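Local coordinates for protein acyltransferase (Streptococcus pneumoniae, PDB 5UG1) that transfers acetyl groups to peptidoglycan as an O-acetyltransferase, using a catalytic triad in an atypical alpha/beta hydrolase fold, at residues 33-41 / 59-67; 87-95 / 105-115. All coordinates share one frame; numbering follows the deposited sequence.

Contact 1: residues 33-41 / 59-67; sequences QVSVTTKTA and VIATGVNNP. With 03S (methanesulfonic acid), chain B.
T38 and T62 join their hydroxyls directly, OG1 to OG1 at 2.9 Å, at the start of helix 38-50. T62 OG1 sits between its backbone N and carbonyl carbon (chi1 62°), facing T38, while T62 CG2 lies beside V36 CG1 at 3.7 Å and also meets A41 CB. N65 ND2 is shared. It gives a weak but fairly straight bond to V36 O (3.3 Å, 161°). A second weak bond, strongly bent, runs from N65 ND2 to 03S O12 of the methanesulfonyl group (2.6 Å, 117°). Since S12 N also binds this group, the pair is consistent with an oxyanion hole, as in SGNH hydrolases. One water donates to V36 O and accepts from G63 N and N65 N; a second links T38 N to N65 O, so water bridges the two segments at two points. T37 and T40 form a capping box, T40 N reaching T37 OG1 at 3.3 Å, and T37 CG2 packs on N65 CB at 3.9 Å. Further in, A41 approaches I60 CG2 and also touches I9 of strand 6-10. W74 of helix 70-80 packs against T38, I60 and T62, and strand 57-61 runs between strands 6-10 and 86-90.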
loop_
_atom_site.group_PDB
_atom_site.type_symbol
_atom_site.label_atom_id
_atom_site.label_comp_id
_atom_site.label_asym_id
_atom_site.label_seq_id
_atom_site.Cartn_x
_atom_site.Cartn_y
_atom_site.Cartn_z
ATOM N N GLN A 33 0.030 9.954 -5.186
ATOM C CA GLN A 33 0.308 11.378 -5.058
ATOM C C GLN A 33 0.958 11.708 -3.733
ATOM O O GLN A 33 0.884 10.959 -2.805
ATOM C CB GLN A 33 -0.965 12.216 -5.180
ATOM C CG GLN A 33 -1.905 11.804 -6.274
ATOM C CD GLN A 33 -3.238 12.454 -6.125
ATOM O OE1 GLN A 33 -3.377 13.660 -6.313
ATOM N NE2 GLN A 33 -4.229 11.674 -5.772
ATOM N N VAL A 34 1.576 12.858 -3.655
ATOM C CA VAL A 34 2.423 13.180 -2.534
ATOM C C VAL A 34 1.762 13.165 -1.167
ATOM O O VAL A 34 2.262 12.546 -0.276
ATOM C CB VAL A 34 3.186 14.500 -2.726
ATOM C CG1 VAL A 34 4.128 14.711 -1.578
ATOM C CG2 VAL A 34 3.938 14.492 -4.033
ATOM N N SER A 35 0.654 13.843 -1.022
ATOM C CA SER A 35 0.031 13.972 0.274
ATOM C C SER A 35 -1.063 12.983 0.628
ATOM O O SER A 35 -1.785 13.180 1.548
ATOM C CB SER A 35 -0.540 15.358 0.408
ATOM O OG SER A 35 0.486 16.214 0.748
ATOM N N VAL A 36 -1.155 11.898 -0.084
ATOM C CA VAL A 36 -2.265 10.982 0.153
ATOM C C VAL A 36 -2.108 10.291 1.507
ATOM O O VAL A 36 -1.028 9.810 1.872
ATOM C CB VAL A 36 -2.371 9.984 -1.008
ATOM C CG1 VAL A 36 -3.321 8.824 -0.676
ATOM C CG2 VAL A 36 -2.836 10.733 -2.259
ATOM N N THR A 37 -3.189 10.278 2.278
ATOM C CA THR A 37 -3.282 9.529 3.517
ATOM C C THR A 37 -4.289 8.395 3.353
ATOM O O THR A 37 -5.015 8.307 2.363
ATOM C CB THR A 37 -3.700 10.442 4.673
ATOM O OG1 THR A 37 -5.070 10.817 4.514
ATOM C CG2 THR A 37 -2.847 11.699 4.688
ATOM N N THR A 38 -4.325 7.514 4.351
ATOM C CA THR A 38 -5.328 6.459 4.349
ATOM C C THR A 38 -6.732 7.050 4.321
ATOM O O THR A 38 -7.634 6.508 3.659
ATOM C CB THR A 38 -5.129 5.568 5.567
ATOM O OG1 THR A 38 -3.756 5.137 5.599
ATOM C CG2 THR A 38 -6.098 4.365 5.510
ATOM N N LYS A 39 -6.920 8.183 5.006
ATOM C CA LYS A 39 -8.199 8.890 4.994
ATOM C C LYS A 39 -8.614 9.283 3.579
ATOM O O LYS A 39 -9.726 8.972 3.142
ATOM C CB LYS A 39 -8.110 10.125 5.884
ATOM C CG LYS A 39 -9.425 10.869 6.110
ATOM C CD LYS A 39 -9.150 12.205 6.804
ATOM C CE LYS A 39 -10.410 13.053 6.954
ATOM N NZ LYS A 39 -11.116 13.244 5.653
ATOM N N THR A 40 -7.735 9.979 2.847
ATOM C CA THR A 40 -8.123 10.429 1.513
ATOM C C THR A 40 -8.158 9.269 0.523
ATOM O O THR A 40 -8.941 9.304 -0.434
ATOM C CB THR A 40 -7.197 11.547 1.002
ATOM O OG1 THR A 40 -5.862 11.057 0.871
ATOM C CG2 THR A 40 -7.194 12.737 1.948
ATOM N N ALA A 41 -7.336 8.237 0.740
ATOM C CA ALA A 41 -7.402 7.040 -0.094
ATOM C C ALA A 41 -8.762 6.357 0.017
ATOM O O ALA A 41 -9.282 5.822 -0.974
ATOM C CB ALA A 41 -6.288 6.071 0.303
ATOM N N VAL A 59 -5.285 -1.649 -4.498
ATOM C CA VAL A 59 -4.082 -1.604 -3.679
ATOM C C VAL A 59 -4.060 -0.273 -2.943
ATOM O O VAL A 59 -4.034 0.791 -3.574
ATOM C CB VAL A 59 -2.807 -1.794 -4.515
ATOM C CG1 VAL A 59 -1.613 -1.943 -3.584
ATOM C CG2 VAL A 59 -2.946 -3.026 -5.429
ATOM N N ILE A 60 -4.062 -0.336 -1.612
ATOM C CA ILE A 60 -4.019 0.842 -0.753
ATOM C C ILE A 60 -2.590 0.947 -0.232
ATOM O O ILE A 60 -2.187 0.194 0.662
ATOM C CB ILE A 60 -5.036 0.757 0.396
ATOM C CG1 ILE A 60 -6.458 0.549 -0.132
ATOM C CG2 ILE A 60 -4.954 2.020 1.295
ATOM C CD1 ILE A 60 -6.945 1.600 -1.181
ATOM N N ALA A 61 -1.810 1.864 -0.798
ATOM C CA ALA A 61 -0.394 2.009 -0.456
ATOM C C ALA A 61 -0.190 3.327 0.287
ATOM O O ALA A 61 0.341 4.308 -0.243
ATOM C CB ALA A 61 0.475 1.915 -1.727
ATOM N N THR A 62 -0.630 3.339 1.545
ATOM C CA THR A 62 -0.625 4.520 2.396
ATOM C C THR A 62 -0.285 4.093 3.818
ATOM O O THR A 62 -0.214 2.902 4.131
ATOM C CB THR A 62 -1.992 5.223 2.421
ATOM O OG1 THR A 62 -2.967 4.320 2.962
ATOM C CG2 THR A 62 -2.440 5.694 1.026
ATOM N N GLY A 63 -0.174 5.043 4.702
ATOM C CA GLY A 63 -0.060 4.732 6.102
ATOM C C GLY A 63 0.995 5.472 6.874
ATOM O O GLY A 63 0.888 5.621 8.039
ATOM N N VAL A 64 2.006 5.949 6.193
ATOM C CA VAL A 64 3.060 6.678 6.830
ATOM C C VAL A 64 2.700 8.143 7.060
ATOM O O VAL A 64 3.145 8.710 7.973
ATOM C CB VAL A 64 4.400 6.519 6.085
ATOM C CG1 VAL A 64 4.489 7.448 4.906
ATOM C CG2 VAL A 64 5.580 6.653 7.003
ATOM N N ASN A 65 1.879 8.736 6.224
ATOM C CA ASN A 65 1.407 10.105 6.444
ATOM C C ASN A 65 0.235 10.132 7.430
ATOM O O ASN A 65 -0.701 9.472 7.230
ATOM C CB ASN A 65 0.929 10.706 5.132
ATOM C CG ASN A 65 2.036 11.164 4.242
ATOM O OD1 ASN A 65 3.137 11.431 4.675
ATOM N ND2 ASN A 65 1.734 11.268 2.968
ATOM N N ASN A 66 0.300 10.921 8.471
ATOM C CA ASN A 66 -0.787 11.024 9.425
ATOM C C ASN A 66 -1.141 9.682 10.103
ATOM O O ASN A 66 -2.243 9.259 10.018
ATOM C CB ASN A 66 -2.016 11.585 8.677
ATOM C CG ASN A 66 -2.020 13.082 8.564
ATOM O OD1 ASN A 66 -1.007 13.734 8.726
ATOM N ND2 ASN A 66 -3.182 13.644 8.291
ATOM N N PRO A 67 -0.207 8.988 10.736
ATOM C CA PRO A 67 -0.500 7.625 11.195
ATOM C C PRO A 67 -1.364 7.567 12.444
ATOM O O PRO A 67 -1.821 6.474 12.800
ATOM C CB PRO A 67 0.895 7.047 11.466
ATOM C CG PRO A 67 1.667 8.268 11.992
ATOM C CD PRO A 67 1.123 9.450 11.188
HETATM S S10 03S B . 5.146 10.652 1.527
HETATM O O11 03S B . 5.993 9.866 2.451
HETATM O O12 03S B . 3.744 10.187 1.624
HETATM C C13 03S B . 5.225 12.261 1.934
HETATM O O HOH W 1 0.504 7.620 3.783
HETATM O O HOH W 2 -2.677 7.803 6.878
#

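Contact 2: residues 87-95 / 105-115; sequences MILVTPYEG and VEKAAAYMREL
M112 reaches the strand through its torsions: CG stands anti to the carbonyl carbon (chi1 -60°), and a bend at chi3 (68°) turns the methyl toward L89 and V90. M112 CE thus meets L89 CB at 3.7 Å and V90 O at 3.3 Å, while M112 SD comes up to P92 CD at 3.5 Å. Two turns nearer the N-terminus of the helix, V105 takes a different rotamer, with CG1 anti to the backbone N, and its two methyls divide the contact: V105 CG1 rests on P92 CG at 3.9 Å and on the peptide N of E94, V105 CG2 on E94 CB at 3.9 Å. The P92 and V105 side chains lie alongside, pointing opposite ways. A109 CB lies 3.9 Å from T91 CB and also touches P92 CD. T91 CG2 also touches A109 O at 3.8 Å and lies beside M112 CB, whereas its OG1 is bonded to D126 and N128. No hydrogen bond passes directly between the segments, but a water accepts from E94 N and donates to E106 OE2, and E106 OE1 has a salt bridge to K132. Apolar packing therefore carries the contact. The axes of segments 87-90 and 105-115 approach to 9.2 Å and run nearly antiparallel, at 158°, as expected of the beta-alpha-beta crossover formed by strand 86-90, helix 102-118 and strand 122-125. R113 makes a salt bridge with D126, just beyond strand 122-125, while helix 70-80 flanks the helix through W74 against M112 and Y70 against A108. Within the sheet, V90 packs against V59 and A61 of strand 57-61.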
loop_
_atom_site.group_PDB
_atom_site.type_symbol
_atom_site.label_atom_id
_atom_site.label_comp_id
_atom_site.label_asym_id
_atom_site.label_seq_id
_atom_site.Cartn_x
_atom_site.Cartn_y
_atom_site.Cartn_z
ATOM N N MET A 87 -8.727 -6.540 -1.974
ATOM C CA MET A 87 -7.996 -5.378 -1.498
ATOM C C MET A 87 -6.632 -5.818 -1.003
ATOM O O MET A 87 -6.517 -6.822 -0.302
ATOM C CB MET A 87 -8.769 -4.680 -0.377
ATOM C CG MET A 87 -8.184 -3.397 0.134
ATOM S SD MET A 87 -9.175 -2.820 1.540
ATOM C CE MET A 87 -9.339 -1.119 1.051
ATOM N N ILE A 88 -5.601 -5.067 -1.372
ATOM C CA ILE A 88 -4.243 -5.308 -0.894
ATOM C C ILE A 88 -3.805 -4.118 -0.048
ATOM O O ILE A 88 -3.929 -2.967 -0.481
ATOM C CB ILE A 88 -3.290 -5.555 -2.069
ATOM C CG1 ILE A 88 -3.658 -6.884 -2.713
ATOM C CG2 ILE A 88 -1.845 -5.544 -1.625
ATOM C CD1 ILE A 88 -2.856 -7.163 -3.872
ATOM N N LEU A 89 -3.306 -4.392 1.159
ATOM C CA LEU A 89 -2.854 -3.347 2.073
ATOM C C LEU A 89 -1.329 -3.333 2.108
ATOM O O LEU A 89 -0.703 -4.358 2.418
ATOM C CB LEU A 89 -3.428 -3.571 3.474
ATOM C CG LEU A 89 -4.940 -3.802 3.549
ATOM C CD1 LEU A 89 -5.359 -4.160 4.969
ATOM C CD2 LEU A 89 -5.717 -2.590 3.041
ATOM N N VAL A 90 -0.729 -2.177 1.806
ATOM C CA VAL A 90 0.723 -2.019 1.836
ATOM C C VAL A 90 1.107 -1.366 3.165
ATOM O O VAL A 90 0.772 -0.200 3.419
ATOM C CB VAL A 90 1.226 -1.200 0.644
ATOM C CG1 VAL A 90 2.715 -1.487 0.413
ATOM C CG2 VAL A 90 0.423 -1.522 -0.605
ATOM N N THR A 91 1.812 -2.112 4.020
ATOM C CA THR A 91 2.140 -1.610 5.345
ATOM C C THR A 91 3.140 -0.459 5.236
ATOM O O THR A 91 3.976 -0.436 4.327
ATOM C CB THR A 91 2.720 -2.713 6.232
ATOM O OG1 THR A 91 3.838 -3.330 5.577
ATOM C CG2 THR A 91 1.646 -3.782 6.594
ATOM N N PRO A 92 3.055 0.526 6.130
ATOM C CA PRO A 92 3.962 1.671 6.057
ATOM C C PRO A 92 5.262 1.395 6.796
ATOM O O PRO A 92 5.339 0.533 7.671
ATOM C CB PRO A 92 3.163 2.788 6.742
ATOM C CG PRO A 92 2.324 2.064 7.728
ATOM C CD PRO A 92 2.020 0.709 7.163
ATOM N N TYR A 93 6.295 2.157 6.432
ATOM C CA TYR A 93 7.602 2.031 7.076
ATOM C C TYR A 93 8.188 3.406 7.366
ATOM O O TYR A 93 8.504 4.159 6.438
ATOM C CB TYR A 93 8.566 1.221 6.212
ATOM C CG TYR A 93 9.945 1.134 6.806
ATOM C CD1 TYR A 93 10.201 0.327 7.912
ATOM C CD2 TYR A 93 11.000 1.873 6.269
ATOM C CE1 TYR A 93 11.481 0.261 8.463
ATOM C CE2 TYR A 93 12.273 1.806 6.806
ATOM C CZ TYR A 93 12.508 1.004 7.906
ATOM O OH TYR A 93 13.780 0.944 8.434
ATOM N N GLU A 94 8.347 3.708 8.654
ATOM C CA GLU A 94 9.142 4.827 9.164
ATOM C C GLU A 94 10.398 4.232 9.804
ATOM O O GLU A 94 10.320 3.560 10.840
ATOM C CB GLU A 94 8.328 5.653 10.167
ATOM C CG GLU A 94 9.139 6.566 11.104
ATOM C CD GLU A 94 9.845 7.690 10.358
ATOM O OE1 GLU A 94 9.148 8.618 9.890
ATOM O OE2 GLU A 94 11.091 7.630 10.219
ATOM N N GLY A 95 11.555 4.463 9.180
ATOM C CA GLY A 95 12.771 3.815 9.632
ATOM C C GLY A 95 13.439 4.449 10.835
ATOM O O GLY A 95 14.224 3.775 11.509
ATOM N N VAL A 105 3.491 4.144 13.679
ATOM C CA VAL A 105 3.603 3.515 12.369
ATOM C C VAL A 105 3.751 2.017 12.528
ATOM O O VAL A 105 3.161 1.235 11.774
ATOM C CB VAL A 105 4.776 4.111 11.575
ATOM C CG1 VAL A 105 4.911 3.386 10.261
ATOM C CG2 VAL A 105 4.555 5.597 11.334
ATOM N N GLU A 106 4.532 1.596 13.524
ATOM C CA GLU A 106 4.697 0.176 13.785
ATOM C C GLU A 106 3.367 -0.447 14.170
ATOM O O GLU A 106 2.971 -1.475 13.615
ATOM C CB GLU A 106 5.755 -0.036 14.872
ATOM C CG GLU A 106 7.194 0.166 14.361
ATOM C CD GLU A 106 7.528 -0.810 13.242
ATOM O OE1 GLU A 106 7.580 -2.025 13.516
ATOM O OE2 GLU A 106 7.711 -0.382 12.085
ATOM N N LYS A 107 2.643 0.190 15.096
ATOM C CA LYS A 107 1.310 -0.286 15.454
ATOM C C LYS A 107 0.397 -0.347 14.233
ATOM O O LYS A 107 -0.384 -1.291 14.082
ATOM C CB LYS A 107 0.703 0.606 16.543
ATOM C CG LYS A 107 1.241 0.349 17.966
ATOM C CD LYS A 107 0.785 1.445 18.953
ATOM C CE LYS A 107 1.344 1.243 20.351
ATOM N NZ LYS A 107 0.558 2.002 21.371
ATOM N N ALA A 108 0.489 0.639 13.337
ATOM C CA ALA A 108 -0.374 0.631 12.154
ATOM C C ALA A 108 -0.065 -0.566 11.267
ATOM O O ALA A 108 -0.969 -1.298 10.849
ATOM C CB ALA A 108 -0.227 1.937 11.370
ATOM N N ALA A 109 1.215 -0.785 10.979
ATOM C CA ALA A 109 1.609 -1.958 10.214
ATOM C C ALA A 109 1.076 -3.227 10.864
ATOM O O ALA A 109 0.529 -4.093 10.184
ATOM C CB ALA A 109 3.135 -2.015 10.079
ATOM N N ALA A 110 1.216 -3.344 12.188
ATOM C CA ALA A 110 0.759 -4.552 12.875
ATOM C C ALA A 110 -0.745 -4.738 12.732
ATOM O O ALA A 110 -1.223 -5.855 12.496
ATOM C CB ALA A 110 1.150 -4.500 14.356
ATOM N N TYR A 111 -1.506 -3.654 12.887
ATOM C CA TYR A 111 -2.960 -3.725 12.787
ATOM C C TYR A 111 -3.414 -4.096 11.377
ATOM O O TYR A 111 -4.386 -4.844 11.215
ATOM C CB TYR A 111 -3.566 -2.388 13.208
ATOM C CG TYR A 111 -5.054 -2.445 13.419
ATOM C CD1 TYR A 111 -5.593 -3.234 14.431
ATOM C CD2 TYR A 111 -5.920 -1.719 12.618
ATOM C CE1 TYR A 111 -6.945 -3.304 14.631
ATOM C CE2 TYR A 111 -7.293 -1.777 12.818
ATOM C CZ TYR A 111 -7.795 -2.574 13.833
ATOM O OH TYR A 111 -9.150 -2.659 14.060
ATOM N N MET A 112 -2.744 -3.560 10.350
ATOM C CA MET A 112 -3.033 -3.946 8.970
ATOM C C MET A 112 -2.765 -5.426 8.744
ATOM O O MET A 112 -3.527 -6.099 8.046
ATOM C CB MET A 112 -2.197 -3.113 7.995
ATOM C CG MET A 112 -2.438 -1.608 8.068
ATOM S SD MET A 112 -1.166 -0.662 7.211
ATOM C CE MET A 112 -1.543 -1.146 5.518
ATOM N N ARG A 113 -1.680 -5.952 9.321
ATOM C CA ARG A 113 -1.453 -7.390 9.266
ATOM C C ARG A 113 -2.625 -8.153 9.878
ATOM O O ARG A 113 -3.030 -9.196 9.353
ATOM C CB ARG A 113 -0.148 -7.750 9.971
ATOM C CG ARG A 113 1.100 -7.219 9.259
ATOM C CD ARG A 113 2.386 -7.564 10.004
ATOM N NE ARG A 113 3.502 -6.810 9.442
ATOM C CZ ARG A 113 4.202 -5.881 10.091
ATOM N NH1 ARG A 113 3.950 -5.599 11.364
ATOM N NH2 ARG A 113 5.186 -5.247 9.467
ATOM N N GLU A 114 -3.205 -7.634 10.971
ATOM C CA GLU A 114 -4.302 -8.354 11.621
ATOM C C GLU A 114 -5.526 -8.383 10.729
ATOM O O GLU A 114 -6.210 -9.408 10.634
ATOM C CB GLU A 114 -4.645 -7.721 12.972
ATOM C CG GLU A 114 -3.452 -7.617 13.896
ATOM C CD GLU A 114 -3.811 -7.336 15.346
ATOM O OE1 GLU A 114 -4.693 -6.492 15.614
ATOM O OE2 GLU A 114 -3.198 -7.971 16.222
ATOM N N LEU A 115 -5.804 -7.264 10.065
ATOM C CA LEU A 115 -6.947 -7.185 9.176
ATOM C C LEU A 115 -6.772 -8.114 7.982
ATOM O O LEU A 115 -7.717 -8.801 7.585
ATOM C CB LEU A 115 -7.154 -5.734 8.722
ATOM C CG LEU A 115 -7.669 -4.757 9.781
ATOM C CD1 LEU A 115 -7.755 -3.318 9.238
ATOM C CD2 LEU A 115 -9.014 -5.221 10.291
HETATM O O HOH W 3 7.929 1.877 10.924
#

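Overall arrangement
The two contacts follow one another along the chain, and their centres lie 12 Å apart. They meet in the parallel sheet, where strands 57-61 and 86-90 are neighbours: I60 N lies 2.9 Å from I88 O, and I60 O lies 3.0 Å from V90 N, both probable hydrogen bonds. Beyond the strand ends the loops still touch, P92 CB packing 3.4 Å from V64 N. W74 of helix 70-80 touches both contacts. Contact 1 supplies V34, V64 and N65 to the methanesulfonyl pocket. Contact 2 lies nearby, E94 touching the pocket residue V144; the side chain of E94 is about 8 Å from the bound methanesulfonic acid (03S), nearest atoms.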